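Local atomic coordinates of putative nudix hydrolase family member (Chromobacterium violaceum, PDB entry 3F13), a protein that probably acts as a magnesium-dependent hydrolase of the Nudix family, a group that typically cleaves nucleoside diphosphate derivatives. Residues 19-24 / 58-63; 29-34 / 39-44. All coordinates share one frame; numbering follows the deposited sequence.

From the N terminus the chain enters strand 16-25, the first half of contact 1, then turns back at once into strand 28-33, the first half of contact 2; the backbones of Ile23 and Leu30 join these neighbours. Contact 2 closes a short loop when residues 39-42 return to strand 28-33, and the chain then runs into strand 43-45, where Gly44 pairs with Ala19. Helix 52-64 follows and closes the longer loop of contact 1 on strand 16-25, so contact 2 lies wholly within the span of contact 1. Pro42 packs on Ile60, uniting both contacts where the Nudix helix covers the sheet.

Contact 1. Residues 19-24 / 58-63; sequences ATAIIE and REIREE
Ile60 of the helix reaches the sheet at two points: its CD1 lies 3.7 Å from Ala21 CB, and its CG2 lies 4.0 Å from Ile23 CD1. The branches at CB thus share the work. CG2 stands opposite the backbone N while CG1 lies beside it (chi1 -67°), which sends the longer arm toward Ala21 and leaves the methyl for Ile23. The side chains of Ile23 and Ile60 run antiparallel past one another and meet only where CD1 of the first faces CG2 of the second. Alanine suits position 21 because its single methyl lets the helix come near, the CA atoms of Ala21 and Ile60 being 7.7 Å apart, and Leu56 of the same helix rests on Ala21 too. The beta-branched isoleucines supply bulk on either side of the interface without needing a polar partner.

This apolar patch is small but fully buried, and no hydrogen bond crosses it. The rest of the helix segment is quite different. Arg58, Glu59, Arg61 and Glu62 make no contact with the strand segment and are at least partly exposed. Arg58 NH1 makes a salt bridge to Glu59 OE2 at 3.1 Å, although as a hydrogen bond it is weak, bent to 141°. One helical turn on, Glu63 OE2 comes within 3.0 Å of Glu59 OE1, but these are two acceptor oxygens and form no hydrogen bond. Arg58 also bridges to Glu50, while the other oxygen of Glu63 accepts from the backbone of Gly43.

Residues 58-63 (REIREE) belong to a sequence matching the Nudix box, whose glutamates in relatives commonly bind the divalent cation. The chemistry implies an amphipathic helix: hydrophobic contact through Ile60 docks it on strand 16-25, while the clustered carboxylates are consistent with a magnesium site on its polar side.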
loop_
_atom_site.group_PDB
_atom_site.type_symbol
_atom_site.label_atom_id
_atom_site.label_comp_id
_atom_site.label_asym_id
_atom_site.label_seq_id
_atom_site.Cartn_x
_atom_site.Cartn_y
_atom_site.Cartn_z
ATOM N N ALA B 19 12.090 2.251 6.237
ATOM C CA ALA B 19 11.280 2.073 5.007
ATOM C C ALA B 19 11.817 3.039 3.960
ATOM O O ALA B 19 12.231 4.143 4.306
ATOM C CB ALA B 19 9.778 2.356 5.250
ATOM N N THR B 20 11.798 2.662 2.682
ATOM C CA THR B 20 12.305 3.562 1.661
ATOM C C THR B 20 11.297 3.523 0.527
ATOM O O THR B 20 10.820 2.411 0.219
ATOM C CB THR B 20 13.669 3.058 1.163
ATOM O OG1 THR B 20 14.625 3.233 2.226
ATOM C CG2 THR B 20 14.130 3.812 -0.105
ATOM N N ALA B 21 10.947 4.687 -0.044
ATOM C CA ALA B 21 9.940 4.770 -1.152
ATOM C C ALA B 21 10.557 5.061 -2.489
ATOM O O ALA B 21 11.416 5.948 -2.615
ATOM C CB ALA B 21 8.909 5.883 -0.874
ATOM N N ILE B 22 10.073 4.353 -3.491
ATOM C CA ILE B 22 10.347 4.699 -4.867
ATOM C C ILE B 22 9.057 5.262 -5.396
ATOM O O ILE B 22 8.073 4.527 -5.508
ATOM C CB ILE B 22 10.678 3.468 -5.709
ATOM C CG1 ILE B 22 12.062 2.903 -5.342
ATOM C CG2 ILE B 22 10.575 3.856 -7.212
ATOM C CD1 ILE B 22 12.444 3.032 -3.926
ATOM N N ILE B 23 9.037 6.578 -5.668
ATOM C CA ILE B 23 7.854 7.255 -6.176
ATOM C C ILE B 23 8.149 7.818 -7.555
ATOM O O ILE B 23 8.952 8.746 -7.679
ATOM C CB ILE B 23 7.464 8.422 -5.268
ATOM C CG1 ILE B 23 7.036 7.882 -3.914
ATOM C CG2 ILE B 23 6.304 9.230 -5.877
ATOM C CD1 ILE B 23 7.031 8.984 -2.821
ATOM N N GLU B 24 7.494 7.279 -8.574
ATOM C CA GLU B 24 7.762 7.729 -9.941
ATOM C C GLU B 24 6.851 8.911 -10.281
ATOM O O GLU B 24 5.620 8.794 -10.317
ATOM C CB GLU B 24 7.585 6.576 -10.937
ATOM C CG GLU B 24 8.599 5.480 -10.773
ATOM C CD GLU B 24 9.278 5.080 -12.089
ATOM O OE1 GLU B 24 9.204 5.864 -13.063
ATOM O OE2 GLU B 24 9.887 3.987 -12.152
ATOM N N ARG B 58 3.749 7.380 6.946
ATOM C CA ARG B 58 3.971 8.497 7.848
ATOM C C ARG B 58 5.117 9.372 7.337
ATOM O O ARG B 58 4.995 10.596 7.202
ATOM C CB ARG B 58 4.281 7.957 9.244
ATOM C CG ARG B 58 4.867 8.984 10.238
ATOM C CD ARG B 58 5.060 8.359 11.630
ATOM N NE ARG B 58 6.009 7.234 11.670
ATOM C CZ ARG B 58 7.328 7.377 11.593
ATOM N NH1 ARG B 58 7.850 8.598 11.458
ATOM N NH2 ARG B 58 8.129 6.310 11.627
ATOM N N GLU B 59 6.239 8.749 7.016
ATOM C CA GLU B 59 7.424 9.528 6.654
ATOM C C GLU B 59 7.323 10.239 5.308
ATOM O O GLU B 59 7.809 11.377 5.150
ATOM C CB GLU B 59 8.657 8.638 6.749
ATOM C CG GLU B 59 8.930 8.211 8.189
ATOM C CD GLU B 59 10.084 8.971 8.852
ATOM O OE1 GLU B 59 10.502 10.025 8.311
ATOM O OE2 GLU B 59 10.576 8.496 9.921
ATOM N N ILE B 60 6.743 9.574 4.311
ATOM C CA ILE B 60 6.566 10.238 3.040
ATOM C C ILE B 60 5.696 11.484 3.251
ATOM O O ILE B 60 6.002 12.548 2.715
ATOM C CB ILE B 60 5.938 9.338 1.995
ATOM C CG1 ILE B 60 6.890 8.196 1.604
ATOM C CG2 ILE B 60 5.513 10.153 0.743
ATOM C CD1 ILE B 60 8.315 8.520 1.696
ATOM N N ARG B 61 4.612 11.350 4.013
ATOM C CA ARG B 61 3.749 12.515 4.284
ATOM C C ARG B 61 4.564 13.622 4.947
ATOM O O ARG B 61 4.545 14.771 4.504
ATOM C CB ARG B 61 2.540 12.156 5.152
ATOM C CG ARG B 61 1.482 13.263 5.066
ATOM C CD ARG B 61 0.280 12.941 5.894
ATOM N NE ARG B 61 -0.691 14.020 5.761
ATOM C CZ ARG B 61 -1.652 14.268 6.645
ATOM N NH1 ARG B 61 -1.776 13.508 7.727
ATOM N NH2 ARG B 61 -2.473 15.280 6.438
ATOM N N GLU B 62 5.294 13.280 6.005
ATOM C CA GLU B 62 6.135 14.253 6.721
ATOM C C GLU B 62 7.077 14.987 5.767
ATOM O O GLU B 62 7.167 16.226 5.779
ATOM C CB GLU B 62 6.967 13.539 7.785
ATOM C CG GLU B 62 7.280 14.384 9.022
ATOM C CD GLU B 62 8.533 15.198 8.885
ATOM O OE1 GLU B 62 9.173 15.161 7.807
ATOM O OE2 GLU B 62 8.883 15.883 9.869
ATOM N N GLU B 63 7.777 14.222 4.928
ATOM C CA GLU B 63 8.860 14.784 4.092
ATOM C C GLU B 63 8.401 15.526 2.831
ATOM O O GLU B 63 9.057 16.494 2.402
ATOM C CB GLU B 63 9.893 13.684 3.745
ATOM C CG GLU B 63 10.460 13.070 5.012
ATOM C CD GLU B 63 11.311 11.830 4.820
ATOM O OE1 GLU B 63 11.577 11.429 3.654
ATOM O OE2 GLU B 63 11.720 11.251 5.865
#

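Contact 2. Residues 29-34 / 39-44; sequences VLVTAS and YNLPGG
Thr32 and Asn40 form a single antiparallel bridge, a hydrogen-bonded pair joining strand 28-33 to the otherwise irregular segment that leads into strand 43-45 of the Nudix sheet. Thr32 N donates to Asn40 O at 2.8 Å in a nearly straight bond (170°) that lies in the carbonyl plane. In return, Asn40 N donates to Thr32 O at 2.9 Å, with the donor 25° out of the plane of the Thr32 carbonyl. Pro42 has no N-H to offer Leu30 O, and its ring sets CD 3.3 Å from that oxygen instead.

Side chains pack to both sides of the bridge along the chain. Ala33 CB sits over one face of the Tyr39 ring, 4.0 Å from its centroid, a CH-pi contact that a small methyl can make without pushing the ring away. Val31 CG2 reaches Tyr39 CD1 at 3.6 Å, the two side chains crossing at about a right angle. Beyond the bridge, Leu41 CD2 meets Val29 CG1 at 3.6 Å; although the CA-CB bond of Leu41 points away from the strand, with CD1 anti to CA (chi2 170°) the other methyl, CD2, folds back to Val29.

Asn40 OD1 also accepts a weak bond from Leu41 N. Paired amides therefore fix the register at one point, while apolar groups and a proline hold the segment as it leaves the strand.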
loop_
_atom_site.group_PDB
_atom_site.type_symbol
_atom_site.label_atom_id
_atom_site.label_comp_id
_atom_site.label_asym_id
_atom_site.label_seq_id
_atom_site.Cartn_x
_atom_site.Cartn_y
_atom_site.Cartn_z
ATOM N N VAL B 29 12.145 9.447 -10.678
ATOM C CA VAL B 29 11.949 9.028 -9.279
ATOM C C VAL B 29 12.277 10.163 -8.304
ATOM O O VAL B 29 13.345 10.800 -8.380
ATOM C CB VAL B 29 12.836 7.808 -8.953
ATOM C CG1 VAL B 29 12.842 7.516 -7.416
ATOM C CG2 VAL B 29 12.376 6.603 -9.721
ATOM N N LEU B 30 11.366 10.402 -7.372
ATOM C CA LEU B 30 11.518 11.420 -6.352
ATOM C C LEU B 30 12.671 11.150 -5.372
ATOM O O LEU B 30 12.790 10.047 -4.839
ATOM C CB LEU B 30 10.207 11.504 -5.575
ATOM C CG LEU B 30 10.090 12.647 -4.571
ATOM C CD1 LEU B 30 10.284 13.977 -5.290
ATOM C CD2 LEU B 30 8.748 12.566 -3.858
ATOM N N VAL B 31 13.537 12.148 -5.182
ATOM C CA VAL B 31 14.561 12.106 -4.130
ATOM C C VAL B 31 14.528 13.416 -3.372
ATOM O O VAL B 31 14.058 14.439 -3.905
ATOM C CB VAL B 31 15.982 11.898 -4.684
ATOM C CG1 VAL B 31 16.112 10.517 -5.366
ATOM C CG2 VAL B 31 16.330 12.991 -5.664
ATOM N N THR B 32 15.006 13.373 -2.137
ATOM C CA THR B 32 14.923 14.507 -1.236
ATOM C C THR B 32 16.270 14.730 -0.564
ATOM O O THR B 32 17.043 13.787 -0.372
ATOM C CB THR B 32 13.874 14.267 -0.150
ATOM O OG1 THR B 32 14.280 13.189 0.707
ATOM C CG2 THR B 32 12.517 13.914 -0.785
ATOM N N ALA B 33 16.540 15.987 -0.200
ATOM C CA ALA B 33 17.772 16.352 0.496
ATOM C C ALA B 33 17.426 17.263 1.665
ATOM O O ALA B 33 16.672 18.224 1.503
ATOM C CB ALA B 33 18.702 17.056 -0.441
ATOM N N SER B 34 17.953 16.948 2.844
ATOM C CA SER B 34 17.829 17.832 4.018
ATOM C C SER B 34 19.045 18.747 4.148
ATOM O O SER B 34 18.981 19.779 4.846
ATOM C CB SER B 34 17.709 17.019 5.287
ATOM O OG SER B 34 18.874 16.229 5.464
ATOM N N TYR B 39 21.252 13.983 -2.023
ATOM C CA TYR B 39 19.899 13.477 -2.231
ATOM C C TYR B 39 19.798 12.001 -1.868
ATOM O O TYR B 39 20.732 11.243 -2.036
ATOM C CB TYR B 39 19.466 13.697 -3.684
ATOM C CG TYR B 39 19.096 15.140 -4.023
ATOM C CD1 TYR B 39 17.817 15.632 -3.802
ATOM C CD2 TYR B 39 20.035 16.001 -4.580
ATOM C CE1 TYR B 39 17.477 16.942 -4.119
ATOM C CE2 TYR B 39 19.706 17.302 -4.893
ATOM C CZ TYR B 39 18.435 17.773 -4.655
ATOM O OH TYR B 39 18.110 19.083 -4.974
ATOM N N ASN B 40 18.623 11.595 -1.401
ATOM C CA ASN B 40 18.363 10.220 -1.090
ATOM C C ASN B 40 16.908 9.918 -1.375
ATOM O O ASN B 40 16.062 10.839 -1.460
ATOM C CB ASN B 40 18.637 9.957 0.374
ATOM C CG ASN B 40 19.078 8.534 0.641
ATOM O OD1 ASN B 40 18.966 7.629 -0.210
ATOM N ND2 ASN B 40 19.583 8.315 1.859
ATOM N N LEU B 41 16.602 8.639 -1.531
ATOM C CA LEU B 41 15.189 8.244 -1.603
ATOM C C LEU B 41 14.452 8.572 -0.297
ATOM O O LEU B 41 14.992 8.424 0.781
ATOM C CB LEU B 41 15.106 6.759 -1.843
ATOM C CG LEU B 41 15.563 6.319 -3.220
ATOM C CD1 LEU B 41 15.626 4.808 -3.104
ATOM C CD2 LEU B 41 14.638 6.747 -4.388
ATOM N N PRO B 42 13.196 9.006 -0.403
ATOM C CA PRO B 42 12.417 9.366 0.789
ATOM C C PRO B 42 12.201 8.162 1.724
ATOM O O PRO B 42 12.194 7.042 1.276
ATOM C CB PRO B 42 11.070 9.824 0.221
ATOM C CG PRO B 42 11.113 9.596 -1.272
ATOM C CD PRO B 42 12.488 9.222 -1.672
ATOM N N GLY B 43 12.003 8.396 3.021
ATOM C CA GLY B 43 11.768 7.281 3.920
ATOM C C GLY B 43 12.309 7.614 5.285
ATOM O O GLY B 43 12.675 8.774 5.531
ATOM N N GLY B 44 12.384 6.622 6.164
ATOM C CA GLY B 44 12.915 6.866 7.514
ATOM C C GLY B 44 12.853 5.655 8.418
ATOM O O GLY B 44 12.486 4.583 8.007
#